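Local coordinates for dual specificity protein phosphatase 12 (Homo sapiens, PDB 4KI9), which removes phosphate from phosphotyrosine as well as phosphoserine and phosphothreonine residues of proteins, here as its isolated catalytic domain, at residues V54-K59 with V93-A98; D63-L68 with L136-A141. The protein carries 2 engineered substitutions. All blocks are in the same frame, centred on the assembly; numbering follows the deposited sequence.

Contact 1. Residues V54-K59 with V93-A98. With PO4 (phosphate ion), chain B.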
loop_
_atom_site.group_PDB
_atom_site.type_symbol
_atom_site.label_atom_id
_atom_site.label_comp_id
_atom_site.label_asym_id
_atom_site.label_seq_id
_atom_site.Cartn_x
_atom_site.Cartn_y
_atom_site.Cartn_z
ATOM N N VAL A 54 -1.423 -9.183 1.940
ATOM C CA VAL A 54 -0.102 -8.896 2.489
ATOM C C VAL A 54 -0.254 -8.872 4.010
ATOM O O VAL A 54 -0.750 -7.896 4.569
ATOM C CB VAL A 54 0.454 -7.536 1.973
ATOM C CG1 VAL A 54 1.758 -7.165 2.696
ATOM C CG2 VAL A 54 0.681 -7.586 0.423
ATOM N N PRO A 55 0.115 -9.976 4.672
ATOM C CA PRO A 55 -0.105 -10.083 6.120
ATOM C C PRO A 55 0.844 -9.159 6.843
ATOM O O PRO A 55 2.048 -9.215 6.610
ATOM C CB PRO A 55 0.209 -11.554 6.429
ATOM C CG PRO A 55 1.116 -11.989 5.315
ATOM C CD PRO A 55 0.656 -11.222 4.096
ATOM N N ALA A 56 0.296 -8.295 7.683
ATOM C CA ALA A 56 1.094 -7.274 8.335
ATOM C C ALA A 56 0.325 -6.669 9.496
ATOM O O ALA A 56 -0.872 -6.394 9.389
ATOM C CB ALA A 56 1.469 -6.189 7.347
ATOM N N LEU A 57 1.024 -6.467 10.605
ATOM C CA LEU A 57 0.470 -5.739 11.728
ATOM C C LEU A 57 0.843 -4.271 11.576
ATOM O O LEU A 57 1.852 -3.930 10.938
ATOM C CB LEU A 57 1.022 -6.289 13.041
ATOM C CG LEU A 57 0.712 -7.748 13.397
ATOM C CD1 LEU A 57 1.518 -8.183 14.616
ATOM C CD2 LEU A 57 -0.771 -7.944 13.660
ATOM N N ASP A 58 0.021 -3.397 12.145
ATOM C CA ASP A 58 0.298 -1.971 12.090
ATOM C C ASP A 58 1.304 -1.578 13.168
ATOM O O ASP A 58 0.963 -0.858 14.112
ATOM C CB ASP A 58 -0.983 -1.159 12.258
ATOM C CG ASP A 58 -0.767 0.313 11.990
ATOM O OD1 ASP A 58 0.287 0.669 11.410
ATOM O OD2 ASP A 58 -1.651 1.110 12.352
ATOM N N LYS A 59 2.534 -2.063 13.035
ATOM C CA LYS A 59 3.587 -1.767 14.016
ATOM C C LYS A 59 4.836 -1.294 13.287
ATOM O O LYS A 59 5.096 -1.731 12.165
ATOM C CB LYS A 59 3.914 -3.015 14.839
ATOM C CG LYS A 59 2.756 -3.550 15.673
ATOM C CD LYS A 59 3.167 -4.786 16.468
ATOM C CE LYS A 59 2.045 -5.270 17.395
ATOM N NZ LYS A 59 2.350 -6.590 18.043
ATOM N N VAL A 93 -5.713 3.987 7.641
ATOM C CA VAL A 93 -4.901 5.099 8.145
ATOM C C VAL A 93 -3.375 4.906 8.027
ATOM O O VAL A 93 -2.637 5.870 7.814
ATOM C CB VAL A 93 -5.295 5.406 9.618
ATOM C CG1 VAL A 93 -4.180 6.102 10.366
ATOM C CG2 VAL A 93 -6.577 6.218 9.656
ATOM N N SER A 94 -2.906 3.663 8.129
ATOM C CA SER A 94 -1.467 3.395 8.206
ATOM C C SER A 94 -0.967 2.371 7.171
ATOM O O SER A 94 -0.244 2.721 6.253
ATOM C CB SER A 94 -1.086 2.949 9.614
ATOM O OG SER A 94 0.300 2.674 9.712
ATOM N N ARG A 95 -1.345 1.110 7.323
ATOM C CA ARG A 95 -0.863 0.068 6.405
ATOM C C ARG A 95 -1.264 0.317 4.941
ATOM O O ARG A 95 -0.435 0.243 4.028
ATOM C CB ARG A 95 -1.343 -1.308 6.867
ATOM C CG ARG A 95 -0.625 -1.852 8.111
ATOM C CD ARG A 95 -1.365 -3.068 8.697
ATOM N NE ARG A 95 -2.575 -2.672 9.415
ATOM C CZ ARG A 95 -3.299 -3.481 10.187
ATOM N NH1 ARG A 95 -2.936 -4.743 10.355
ATOM N NH2 ARG A 95 -4.385 -3.017 10.805
ATOM N N SER A 96 -2.535 0.622 4.714
ATOM C CA SER A 96 -3.012 0.852 3.354
ATOM C C SER A 96 -2.430 2.161 2.819
ATOM O O SER A 96 -2.062 2.258 1.653
ATOM C CB SER A 96 -4.534 0.901 3.355
ATOM O OG SER A 96 -4.977 1.839 4.321
ATOM N N VAL A 97 -2.336 3.164 3.690
ATOM C CA VAL A 97 -1.720 4.439 3.349
ATOM C C VAL A 97 -0.262 4.288 2.896
ATOM O O VAL A 97 0.147 4.888 1.907
ATOM C CB VAL A 97 -1.812 5.432 4.543
ATOM C CG1 VAL A 97 -0.936 6.641 4.308
ATOM C CG2 VAL A 97 -3.265 5.856 4.757
ATOM N N ALA A 98 0.517 3.482 3.614
ATOM C CA ALA A 98 1.894 3.190 3.205
ATOM C C ALA A 98 1.967 2.538 1.811
ATOM O O ALA A 98 2.805 2.906 0.973
ATOM C CB ALA A 98 2.580 2.311 4.245
HETATM P P PO4 B . -4.288 0.596 9.751
HETATM O O1 PO4 B . -5.297 -0.486 10.058
HETATM O O2 PO4 B . -2.959 -0.025 9.412
HETATM O O3 PO4 B . -4.778 1.477 8.631
HETATM O O4 PO4 B . -4.079 1.438 10.992
#

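Contact 2. Residues D63-L68 with L136-A141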
loop_
_atom_site.group_PDB
_atom_site.type_symbol
_atom_site.label_atom_id
_atom_site.label_comp_id
_atom_site.label_asym_id
_atom_site.label_seq_id
_atom_site.Cartn_x
_atom_site.Cartn_y
_atom_site.Cartn_z
ATOM N N ASP A 63 7.807 -5.392 8.887
ATOM C CA ASP A 63 8.531 -5.191 7.641
ATOM C C ASP A 63 7.562 -5.157 6.466
ATOM O O ASP A 63 7.212 -6.202 5.910
ATOM C CB ASP A 63 9.575 -6.295 7.440
ATOM C CG ASP A 63 10.328 -6.162 6.123
ATOM O OD1 ASP A 63 10.205 -5.122 5.447
ATOM O OD2 ASP A 63 11.076 -7.095 5.764
ATOM N N LEU A 64 7.127 -3.956 6.094
ATOM C CA LEU A 64 6.355 -3.765 4.875
ATOM C C LEU A 64 7.280 -3.615 3.676
ATOM O O LEU A 64 6.932 -3.998 2.545
ATOM C CB LEU A 64 5.491 -2.513 4.982
ATOM C CG LEU A 64 4.027 -2.619 5.399
ATOM C CD1 LEU A 64 3.338 -1.350 4.971
ATOM C CD2 LEU A 64 3.347 -3.830 4.786
ATOM N N LEU A 65 8.454 -3.040 3.920
ATOM C CA LEU A 65 9.418 -2.724 2.855
ATOM C C LEU A 65 9.661 -3.885 1.891
ATOM O O LEU A 65 9.677 -3.694 0.677
ATOM C CB LEU A 65 10.753 -2.257 3.460
ATOM C CG LEU A 65 11.898 -1.948 2.483
ATOM C CD1 LEU A 65 11.476 -0.899 1.453
ATOM C CD2 LEU A 65 13.121 -1.432 3.255
ATOM N N SER A 66 9.840 -5.086 2.439
ATOM C CA SER A 66 10.166 -6.265 1.651
ATOM C C SER A 66 9.031 -6.672 0.709
ATOM O O SER A 66 9.269 -7.350 -0.284
ATOM C CB SER A 66 10.534 -7.434 2.576
ATOM O OG SER A 66 11.725 -7.137 3.307
ATOM N N HIS A 67 7.808 -6.241 1.021
ATOM C CA HIS A 67 6.621 -6.575 0.214
ATOM C C HIS A 67 6.176 -5.496 -0.776
ATOM O O HIS A 67 5.212 -5.700 -1.527
ATOM C CB HIS A 67 5.444 -6.910 1.137
ATOM C CG HIS A 67 5.739 -8.017 2.087
ATOM N ND1 HIS A 67 6.314 -7.800 3.322
ATOM C CD2 HIS A 67 5.600 -9.357 1.969
ATOM C CE1 HIS A 67 6.476 -8.957 3.936
ATOM N NE2 HIS A 67 6.053 -9.918 3.137
ATOM N N LEU A 68 6.863 -4.355 -0.786
ATOM C CA LEU A 68 6.397 -3.203 -1.549
ATOM C C LEU A 68 6.402 -3.401 -3.064
ATOM O O LEU A 68 5.476 -2.970 -3.732
ATOM C CB LEU A 68 7.175 -1.918 -1.182
ATOM C CG LEU A 68 6.966 -1.365 0.230
ATOM C CD1 LEU A 68 7.842 -0.101 0.478
ATOM C CD2 LEU A 68 5.477 -1.098 0.495
ATOM N N LEU A 136 9.661 3.669 3.710
ATOM C CA LEU A 136 9.469 4.325 2.418
ATOM C C LEU A 136 10.648 5.224 2.040
ATOM O O LEU A 136 10.947 5.404 0.857
ATOM C CB LEU A 136 8.158 5.110 2.383
ATOM C CG LEU A 136 6.911 4.234 2.340
ATOM C CD1 LEU A 136 5.670 5.102 2.432
ATOM C CD2 LEU A 136 6.890 3.412 1.061
ATOM N N LYS A 137 11.324 5.786 3.042
ATOM C CA LYS A 137 12.531 6.561 2.766
ATOM C C LYS A 137 13.622 5.645 2.226
ATOM O O LYS A 137 14.327 5.999 1.281
ATOM C CB LYS A 137 12.989 7.326 4.024
ATOM C CG LYS A 137 12.051 8.476 4.337
ATOM C CD LYS A 137 12.472 9.269 5.568
ATOM C CE LYS A 137 11.449 10.350 5.854
ATOM N NZ LYS A 137 11.490 10.810 7.265
ATOM N N LEU A 138 13.727 4.444 2.799
ATOM C CA LEU A 138 14.675 3.452 2.301
ATOM C C LEU A 138 14.331 3.025 0.879
ATOM O O LEU A 138 15.212 2.876 0.046
ATOM C CB LEU A 138 14.699 2.221 3.202
ATOM C CG LEU A 138 15.101 2.478 4.659
ATOM C CD1 LEU A 138 15.344 1.168 5.340
ATOM C CD2 LEU A 138 16.336 3.373 4.760
ATOM N N TYR A 139 13.042 2.807 0.627
ATOM C CA TYR A 139 12.526 2.486 -0.704
ATOM C C TYR A 139 12.969 3.522 -1.747
ATOM O O TYR A 139 13.477 3.160 -2.798
ATOM C CB TYR A 139 10.999 2.421 -0.640
ATOM C CG TYR A 139 10.282 1.713 -1.786
ATOM C CD1 TYR A 139 10.634 0.420 -2.172
ATOM C CD2 TYR A 139 9.199 2.318 -2.417
ATOM C CE1 TYR A 139 9.943 -0.243 -3.188
ATOM C CE2 TYR A 139 8.502 1.668 -3.439
ATOM C CZ TYR A 139 8.872 0.388 -3.807
ATOM O OH TYR A 139 8.185 -0.261 -4.806
ATOM N N GLN A 140 12.777 4.805 -1.449
ATOM C CA GLN A 140 13.262 5.886 -2.311
ATOM C C GLN A 140 14.790 5.823 -2.466
ATOM O O GLN A 140 15.322 5.849 -3.583
ATOM C CB GLN A 140 12.850 7.249 -1.736
ATOM C CG GLN A 140 13.403 8.464 -2.498
ATOM C CD GLN A 140 12.993 9.783 -1.861
ATOM O OE1 GLN A 140 12.017 9.845 -1.110
ATOM N NE2 GLN A 140 13.741 10.847 -2.159
ATOM N N ALA A 141 15.492 5.729 -1.343
ATOM C CA ALA A 141 16.952 5.685 -1.367
ATOM C C ALA A 141 17.481 4.527 -2.217
ATOM O O ALA A 141 18.560 4.623 -2.788
ATOM C CB ALA A 141 17.515 5.613 0.058
#

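Contact 1. Residues V54-K59 with V93-A98
The planar guanidinium of Arg95 has Asp58 over one face, with Asp58 N 3.4 Å above the plane towards the rim and Asp58 CB on the same side. Its edge is given to oxygens. Arg95 NH1 donates to Ala56 O at 2.8 Å, within the guanidinium plane and onto a lone pair of the carbonyl. Arg95 NE and NH2 turn to the bound phosphate, NE reaching PO4 O2 at 2.7 Å and NH2 reaching PO4 O1 at 2.8 Å. The bend at chi3 (-75°) turns Arg95 NE back onto PO4 O2, the same oxygen that accepts from Arg95 N. Asp58 CG, anti to the backbone N (chi1 -171°), carries the carboxylate away from the guanidinium to Ser94, whose OG donates to Asp58 OD1 at 2.6 Å, on the syn side but 30° out of plane. Serine suits this place because its short hydroxyl serves the carboxylate and is also bonded to Asn129 N; Asn129 ND2 bonds Asp58 OD1 too. Val93 N and Ser94 N both donate to PO4 O3. This is the phosphate-binding P-loop of the protein tyrosine phosphatases, running into helix 95-108; engineered Ser89, at the predicted nucleophile position, and Ala91 N complete the grip. The ion, probably from the crystallisation liquor, is held by backbone N-H groups and a two-pronged arginine, consistent with how a substrate phosphoryl group would be received.

Contact 2. Residues D63-L68 with L136-A141
Leu68 lays its CD1 methyl over a face of the Tyr139 ring, 3.9 Å from the centroid and 15° off the normal, a CH-pi contact. Leu68 CG lies anti to the carbonyl carbon (chi1 -67°), and the extended chi2 carries CD1 on to Leu136 CD2 as well, at 3.7 Å, while Leu68 CB sits by Tyr139 CE1 and CZ. The ring swings out to meet it because Tyr139 CG is anti to the backbone N (chi1 -163°). The two methyls of Leu65 part between neighbouring residues of the helix: CD1 touches Tyr139 CD1 at 3.9 Å, and CD2 meets Leu138 CB at 4.0 Å, the two leucines crossing at about a right angle. Here the turn that leads into helix 68-80 packs against the end of helix 130-141 in the helical layer of the phosphatase domain. An Asx motif shapes the turn: Asp63 OD1 accepts from Ser66 N at 3.0 Å, from above the carboxylate plane, and Asp63 OD2 takes Ser66 OG on its syn side. Leucine suits this buried seam because its forked end is wholly apolar, and in Leu65 lets one side chain reach two partners; tyrosine adds a broad apolar face, and its hydroxyl is hydrogen-bonded to Asp69 OD2. Tyr156, from helix 151-160, packs on both Leu65 and Leu138.

How the contacts relate
The two contacts alternate along the chain, in the order 54-59, 63-68, 93-98, 136-141, and their centres lie about 12 Å apart within one dual specificity phosphatase catalytic domain. Contact 1 sits at the end of edge strand 50-55 and the start of helix 95-108; contact 2, farther from the centre of the chain but fully buried, lies between helices. They meet directly: Ala98 CB packs on Leu64 CD1 at 3.8 Å, and Val54 CG1 on His67 CB at 4.0 Å. The phosphate-binding loop leads into the N-terminal end of helix 95-108, whose flank, through Ala98, also meets Leu136 of helix 130-141. Since Arg95 of the substrate site comes three residues before Ala98, the apolar core borders the substrate pocket.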